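Local coordinates for protein 4-hydroxy-tetrahydrodipicolinate synthase (Methylacidiphilum fumariolicum SolV, PDB 6T3T) that probably condenses pyruvate with aspartate semialdehyde to 4-hydroxy-tetrahydrodipicolinate through a Schiff base, a step of lysine biosynthesis, working as a homotetramer, at residues 246-256 with 271-282. Residues are numbered along the deposited sequence; the frame is centred on the assembly and turned at random.
Sequences IETNPVPVKTA and LAPLQPQNLEKL
Glu247 reaches across to the start of helix 276-282 and puts one carboxylate oxygen, OE2, between two donors. Gln275 N, at the N-cap position, comes in on the syn lone pair, 2.9 Å from Glu247 OE2. Asn278 ND2 meets the same oxygen on its anti side, 2.8 Å from Glu247 OE2 along an almost linear N-H (178°), with the amide turned 74° from the carboxylate. Glu247 OE1 accepts hydrogen bonds from two waters, which donate their other protons to the carbonyl oxygens of Ala272 and Pro273. Leu274 crosses the Glu247 chain obliquely and slides past Val251 in the opposite direction: its CD2 lies 3.5 Å from Glu247 CD and 3.6 Å from Val251 CG1. Ile246 lies alongside Asn278, where CG1, anti to the backbone N (chi1 -167°), carries CD1 to within 3.5 Å of Asn278 OD1. Farther along helix 251-256, Thr255 turns its methyl to Leu279 and Leu282, while OG1 bonds Val251 O and, through a water, Leu274 N. At the far end, Leu271 CD1 rests 3.6 Å from Pro250 CD, close to Thr45, a predicted pyruvate-binding residue. Ser111 of the second subunit packs on Glu247. An alanine in place of Glu247 would probably leave Gln275 N and Asn278 ND2 without their shared acceptor and open a gap over Leu274. A negative charge here, at the positive end of the helix dipole, is likely to be stabilised, and the two bonds to OE2 fasten the start of the C-terminal helix to the loop leading to Pro250, beside the TIM barrel's predicted pyruvate site.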
ATOM      1  N   ILE A 246       4.735  10.179 -16.578  1.00 20.65           N
ATOM      2  CA  ILE A 246       3.664  11.076 -16.135  1.00 21.12           C
ATOM      3  C   ILE A 246       2.296  10.422 -16.328  1.00 20.85           C
ATOM      4  O   ILE A 246       1.366  10.660 -15.549  1.00 21.87           O
ATOM      5  CB  ILE A 246       3.778  12.436 -16.860  1.00 20.74           C
ATOM      6  CG1 ILE A 246       2.900  13.501 -16.203  1.00 18.72           C
ATOM      7  CG2 ILE A 246       3.457  12.300 -18.348  1.00 19.33           C
ATOM      8  CD1 ILE A 246       3.310  14.924 -16.587  1.00 18.78           C
ATOM      9  N   GLU A 247       2.140   9.627 -17.389  1.00 20.29           N
ATOM     10  CA  GLU A 247       1.119   8.597 -17.531  1.00 19.39           C
ATOM     11  C   GLU A 247       1.845   7.333 -17.984  1.00 21.27           C
ATOM     12  O   GLU A 247       3.061   7.351 -18.195  1.00 17.82           O
ATOM     13  CB  GLU A 247       0.001   9.020 -18.505  1.00 19.18           C
ATOM     14  CG  GLU A 247      -0.692  10.348 -18.099  1.00 17.19           C
ATOM     15  CD  GLU A 247      -1.721  10.848 -19.105  1.00 19.69           C
ATOM     16  OE1 GLU A 247      -2.330  10.025 -19.830  1.00 20.06           O
ATOM     17  OE2 GLU A 247      -1.904  12.087 -19.196  1.00 20.16           O
ATOM     18  N   THR A 248       1.107   6.230 -18.135  1.00 18.26           N
ATOM     19  CA  THR A 248       1.739   4.928 -18.336  1.00 19.29           C
ATOM     20  C   THR A 248       2.598   4.868 -19.601  1.00 19.68           C
ATOM     21  O   THR A 248       2.149   5.201 -20.705  1.00 18.90           O
ATOM     22  CB  THR A 248       0.691   3.813 -18.368  1.00 20.18           C
ATOM     23  OG1 THR A 248       1.364   2.544 -18.413  1.00 22.29           O
ATOM     24  CG2 THR A 248      -0.221   3.929 -19.586  1.00 22.22           C
ATOM     25  N   ASN A 249       3.857   4.486 -19.408  1.00 17.81           N
ATOM     26  CA  ASN A 249       4.737   4.112 -20.497  1.00 20.05           C
ATOM     27  C   ASN A 249       4.033   3.094 -21.396  1.00 16.11           C
ATOM     28  O   ASN A 249       3.421   2.156 -20.885  1.00 18.76           O
ATOM     29  CB  ASN A 249       6.020   3.529 -19.902  1.00 17.25           C
ATOM     30  CG  ASN A 249       6.985   3.058 -20.956  1.00 16.56           C
ATOM     31  OD1 ASN A 249       7.442   3.830 -21.796  1.00 18.94           O
ATOM     32  ND2 ASN A 249       7.275   1.778 -20.942  1.00 15.05           N
ATOM     33  N   PRO A 250       4.103   3.225 -22.738  1.00 20.52           N
ATOM     34  CA  PRO A 250       4.918   4.140 -23.561  1.00 18.06           C
ATOM     35  C   PRO A 250       4.262   5.416 -24.070  1.00 15.81           C
ATOM     36  O   PRO A 250       4.795   5.968 -25.038  1.00 18.19           O
ATOM     37  CB  PRO A 250       5.268   3.274 -24.766  1.00 16.32           C
ATOM     38  CG  PRO A 250       3.957   2.499 -25.001  1.00 17.61           C
ATOM     39  CD  PRO A 250       3.445   2.197 -23.578  1.00 17.07           C
ATOM     40  N   VAL A 251       3.150   5.890 -23.490  1.00 16.58           N
ATOM     41  CA  VAL A 251       2.517   7.099 -24.023  1.00 15.46           C
ATOM     42  C   VAL A 251       3.447   8.301 -23.975  1.00 15.68           C
ATOM     43  O   VAL A 251       3.589   8.980 -25.009  1.00 17.11           O
ATOM     44  CB  VAL A 251       1.177   7.376 -23.315  1.00 17.34           C
ATOM     45  CG1 VAL A 251       0.576   8.631 -23.902  1.00 12.85           C
ATOM     46  CG2 VAL A 251       0.220   6.211 -23.456  1.00 18.92           C
ATOM     47  N   PRO A 252       4.107   8.628 -22.848  1.00 18.31           N
ATOM     48  CA  PRO A 252       5.031   9.787 -22.875  1.00 18.59           C
ATOM     49  C   PRO A 252       6.197   9.611 -23.835  1.00 16.97           C
ATOM     50  O   PRO A 252       6.482  10.529 -24.612  1.00 13.03           O
ATOM     51  CB  PRO A 252       5.492   9.914 -21.414  1.00 18.88           C
ATOM     52  CG  PRO A 252       4.420   9.233 -20.616  1.00 19.69           C
ATOM     53  CD  PRO A 252       4.011   8.060 -21.484  1.00 18.23           C
ATOM     54  N   VAL A 253       6.891   8.467 -23.812  1.00 12.31           N
ATOM     55  CA  VAL A 253       8.053   8.342 -24.688  1.00 13.24           C
ATOM     56  C   VAL A 253       7.628   8.337 -26.156  1.00 15.38           C
ATOM     57  O   VAL A 253       8.297   8.927 -27.006  1.00 13.56           O
ATOM     58  CB  VAL A 253       8.918   7.116 -24.332  1.00 13.34           C
ATOM     59  CG1 VAL A 253       8.268   5.778 -24.743  1.00 12.74           C
ATOM     60  CG2 VAL A 253      10.273   7.261 -24.990  1.00 12.31           C
ATOM     61  N   LYS A 254       6.497   7.721 -26.482  1.00 18.94           N
ATOM     62  CA  LYS A 254       6.088   7.776 -27.884  1.00 18.66           C
ATOM     63  C   LYS A 254       5.611   9.185 -28.251  1.00 18.99           C
ATOM     64  O   LYS A 254       5.849   9.651 -29.368  1.00 17.88           O
ATOM     65  CB  LYS A 254       5.012   6.723 -28.189  1.00 18.61           C
ATOM     66  CG  LYS A 254       4.560   6.739 -29.660  1.00 23.71           C
ATOM     67  CD  LYS A 254       3.594   5.615 -29.990  1.00 28.03           C
ATOM     68  CE  LYS A 254       4.308   4.359 -30.446  1.00 19.62           C
ATOM     69  NZ  LYS A 254       3.292   3.442 -31.067  1.00 19.26           N
ATOM     70  N   THR A 255       4.946   9.875 -27.321  1.00 15.18           N
ATOM     71  CA  THR A 255       4.587  11.277 -27.530  1.00 18.16           C
ATOM     72  C   THR A 255       5.825  12.148 -27.738  1.00 21.79           C
ATOM     73  O   THR A 255       5.826  13.057 -28.580  1.00 15.75           O
ATOM     74  CB  THR A 255       3.768  11.790 -26.343  1.00 18.95           C
ATOM     75  OG1 THR A 255       2.536  11.057 -26.275  1.00 18.12           O
ATOM     76  CG2 THR A 255       3.453  13.258 -26.515  1.00 19.94           C
ATOM     77  N   ALA A 256       6.878  11.908 -26.956  1.00 16.67           N
ATOM     78  CA  ALA A 256       8.097  12.694 -27.116  1.00 15.92           C
ATOM     79  C   ALA A 256       8.726  12.459 -28.484  1.00 17.40           C
ATOM     80  O   ALA A 256       9.060  13.411 -29.193  1.00 19.85           O
ATOM     81  CB  ALA A 256       9.085  12.353 -25.997  1.00 14.97           C
ATOM     82  N   LEU A 271      -4.532   2.152 -24.777  1.00 19.14           N
ATOM     83  CA  LEU A 271      -3.709   3.346 -24.567  1.00 22.08           C
ATOM     84  C   LEU A 271      -4.288   4.545 -25.324  1.00 22.63           C
ATOM     85  O   LEU A 271      -4.814   4.403 -26.434  1.00 18.77           O
ATOM     86  CB  LEU A 271      -2.257   3.091 -25.006  1.00 21.56           C
ATOM     87  CG  LEU A 271      -1.495   2.029 -24.187  1.00 15.66           C
ATOM     88  CD1 LEU A 271      -0.040   2.011 -24.577  1.00 15.55           C
ATOM     89  CD2 LEU A 271      -1.635   2.269 -22.699  1.00 15.44           C
ATOM     90  N   ALA A 272      -4.190   5.726 -24.716  1.00 17.63           N
ATOM     91  CA  ALA A 272      -4.748   6.968 -25.232  1.00 23.28           C
ATOM     92  C   ALA A 272      -3.732   8.081 -25.028  1.00 24.47           C
ATOM     93  O   ALA A 272      -2.852   7.969 -24.166  1.00 20.69           O
ATOM     94  CB  ALA A 272      -6.067   7.334 -24.536  1.00 18.26           C
ATOM     95  N   PRO A 273      -3.823   9.162 -25.809  1.00 24.35           N
ATOM     96  CA  PRO A 273      -2.870  10.279 -25.669  1.00 21.31           C
ATOM     97  C   PRO A 273      -2.936  10.932 -24.299  1.00 18.39           C
ATOM     98  O   PRO A 273      -3.913  10.803 -23.566  1.00 21.14           O
ATOM     99  CB  PRO A 273      -3.318  11.269 -26.750  1.00 20.26           C
ATOM    100  CG  PRO A 273      -4.078  10.422 -27.758  1.00 23.53           C
ATOM    101  CD  PRO A 273      -4.756   9.363 -26.936  1.00 25.99           C
ATOM    102  N   LEU A 274      -1.875  11.668 -23.973  1.00 19.77           N
ATOM    103  CA  LEU A 274      -1.766  12.335 -22.680  1.00 20.21           C
ATOM    104  C   LEU A 274      -2.870  13.371 -22.485  1.00 18.89           C
ATOM    105  O   LEU A 274      -3.338  14.001 -23.432  1.00 17.39           O
ATOM    106  CB  LEU A 274      -0.413  13.032 -22.550  1.00 19.41           C
ATOM    107  CG  LEU A 274       0.835  12.158 -22.621  1.00 22.06           C
ATOM    108  CD1 LEU A 274       2.068  13.047 -22.636  1.00 13.95           C
ATOM    109  CD2 LEU A 274       0.867  11.226 -21.420  1.00 19.96           C
ATOM    110  N   GLN A 275      -3.268  13.556 -21.233  1.00 18.78           N
ATOM    111  CA  GLN A 275      -4.091  14.709 -20.887  1.00 24.57           C
ATOM    112  C   GLN A 275      -3.306  15.992 -21.160  1.00 23.55           C
ATOM    113  O   GLN A 275      -2.087  16.014 -20.984  1.00 21.81           O
ATOM    114  CB  GLN A 275      -4.506  14.645 -19.415  1.00 21.79           C
ATOM    115  CG  GLN A 275      -5.446  13.504 -19.112  1.00 20.65           C
ATOM    116  CD  GLN A 275      -6.776  13.656 -19.835  1.00 27.44           C
ATOM    117  OE1 GLN A 275      -7.505  14.639 -19.626  1.00 30.32           O
ATOM    118  NE2 GLN A 275      -7.081  12.709 -20.721  1.00 31.30           N
ATOM    119  N   PRO A 276      -3.978  17.072 -21.586  1.00 22.04           N
ATOM    120  CA  PRO A 276      -3.231  18.238 -22.109  1.00 23.88           C
ATOM    121  C   PRO A 276      -2.220  18.825 -21.142  1.00 21.77           C
ATOM    122  O   PRO A 276      -1.139  19.242 -21.569  1.00 23.95           O
ATOM    123  CB  PRO A 276      -4.344  19.258 -22.449  1.00 27.13           C
ATOM    124  CG  PRO A 276      -5.633  18.664 -21.931  1.00 24.82           C
ATOM    125  CD  PRO A 276      -5.419  17.180 -21.865  1.00 21.05           C
ATOM    126  N   GLN A 277      -2.530  18.859 -19.848  1.00 23.64           N
ATOM    127  CA  GLN A 277      -1.575  19.404 -18.893  1.00 24.96           C
ATOM    128  C   GLN A 277      -0.324  18.555 -18.803  1.00 21.41           C
ATOM    129  O   GLN A 277       0.765  19.092 -18.561  1.00 21.26           O
ATOM    130  CB  GLN A 277      -2.219  19.536 -17.512  1.00 24.85           C
ATOM    131  CG  GLN A 277      -2.482  18.190 -16.812  1.00 27.27           C
ATOM    132  CD  GLN A 277      -3.875  17.599 -17.075  1.00 32.74           C
ATOM    133  OE1 GLN A 277      -4.567  17.946 -18.065  1.00 28.18           O
ATOM    134  NE2 GLN A 277      -4.302  16.703 -16.172  1.00 26.64           N
ATOM    135  N   ASN A 278      -0.450  17.233 -18.974  1.00 20.94           N
ATOM    136  CA  ASN A 278       0.715  16.357 -18.903  1.00 18.68           C
ATOM    137  C   ASN A 278       1.524  16.436 -20.180  1.00 20.31           C
ATOM    138  O   ASN A 278       2.760  16.342 -20.141  1.00 20.37           O
ATOM    139  CB  ASN A 278       0.276  14.913 -18.615  1.00 18.51           C
ATOM    140  CG  ASN A 278      -0.389  14.778 -17.253  1.00 22.42           C
ATOM    141  OD1 ASN A 278      -0.078  15.544 -16.349  1.00 17.28           O
ATOM    142  ND2 ASN A 278      -1.320  13.814 -17.101  1.00 17.16           N
ATOM    143  N   LEU A 279       0.836  16.623 -21.308  1.00 21.43           N
ATOM    144  CA  LEU A 279       1.508  16.898 -22.568  1.00 22.25           C
ATOM    145  C   LEU A 279       2.367  18.150 -22.458  1.00 24.40           C
ATOM    146  O   LEU A 279       3.520  18.164 -22.905  1.00 20.87           O
ATOM    147  CB  LEU A 279       0.470  17.065 -23.690  1.00 19.78           C
ATOM    148  CG  LEU A 279       0.988  17.368 -25.119  1.00 20.81           C
ATOM    149  CD1 LEU A 279       1.775  16.176 -25.645  1.00 23.02           C
ATOM    150  CD2 LEU A 279      -0.114  17.737 -26.131  1.00 19.29           C
ATOM    151  N   GLU A 280       1.815  19.220 -21.861  1.00 20.98           N
ATOM    152  CA  GLU A 280       2.573  20.460 -21.754  1.00 21.01           C
ATOM    153  C   GLU A 280       3.773  20.291 -20.839  1.00 23.05           C
ATOM    154  O   GLU A 280       4.862  20.796 -21.133  1.00 24.99           O
ATOM    155  CB  GLU A 280       1.694  21.587 -21.234  1.00 21.28           C
ATOM    156  CG  GLU A 280       2.474  22.876 -20.956  1.00 29.84           C
ATOM    157  CD  GLU A 280       2.967  23.555 -22.239  1.00 35.30           C
ATOM    158  OE1 GLU A 280       2.504  23.165 -23.339  1.00 33.00           O
ATOM    159  OE2 GLU A 280       3.812  24.478 -22.145  1.00 39.04           O
ATOM    160  N   LYS A 281       3.571  19.631 -19.700  1.00 17.81           N
ATOM    161  CA  LYS A 281       4.673  19.347 -18.795  1.00 21.35           C
ATOM    162  C   LYS A 281       5.762  18.553 -19.505  1.00 21.52           C
ATOM    163  O   LYS A 281       6.948  18.879 -19.398  1.00 20.76           O
ATOM    164  CB  LYS A 281       4.149  18.592 -17.571  1.00 20.44           C
ATOM    165  CG  LYS A 281       5.208  18.131 -16.596  1.00 27.44           C
ATOM    166  CD  LYS A 281       5.844  19.316 -15.901  1.00 33.06           C
ATOM    167  CE  LYS A 281       7.029  18.889 -15.044  1.00 38.67           C
ATOM    168  NZ  LYS A 281       7.884  20.083 -14.683  1.00 39.82           N
ATOM    169  N   LEU A 282       5.369  17.502 -20.240  1.00 19.88           N
ATOM    170  CA  LEU A 282       6.340  16.700 -20.979  1.00 22.42           C
ATOM    171  C   LEU A 282       7.084  17.562 -21.995  1.00 21.87           C
ATOM    172  O   LEU A 282       8.312  17.491 -22.112  1.00 23.59           O
ATOM    173  CB  LEU A 282       5.644  15.517 -21.682  1.00 18.55           C
ATOM    174  CG  LEU A 282       6.621  14.704 -22.533  1.00 18.47           C
ATOM    175  CD1 LEU A 282       7.727  14.089 -21.630  1.00 17.49           C
ATOM    176  CD2 LEU A 282       5.903  13.636 -23.387  1.00 19.61           C
TER
HETATM  177  O   HOH W   1      -1.851   8.025 -21.560  1.00 21.23           O
HETATM  178  O   HOH W   2      -4.695  10.136 -20.702  1.00 22.41           O
HETATM  179  O   HOH W   3       0.029  12.060 -26.147  1.00 17.53           O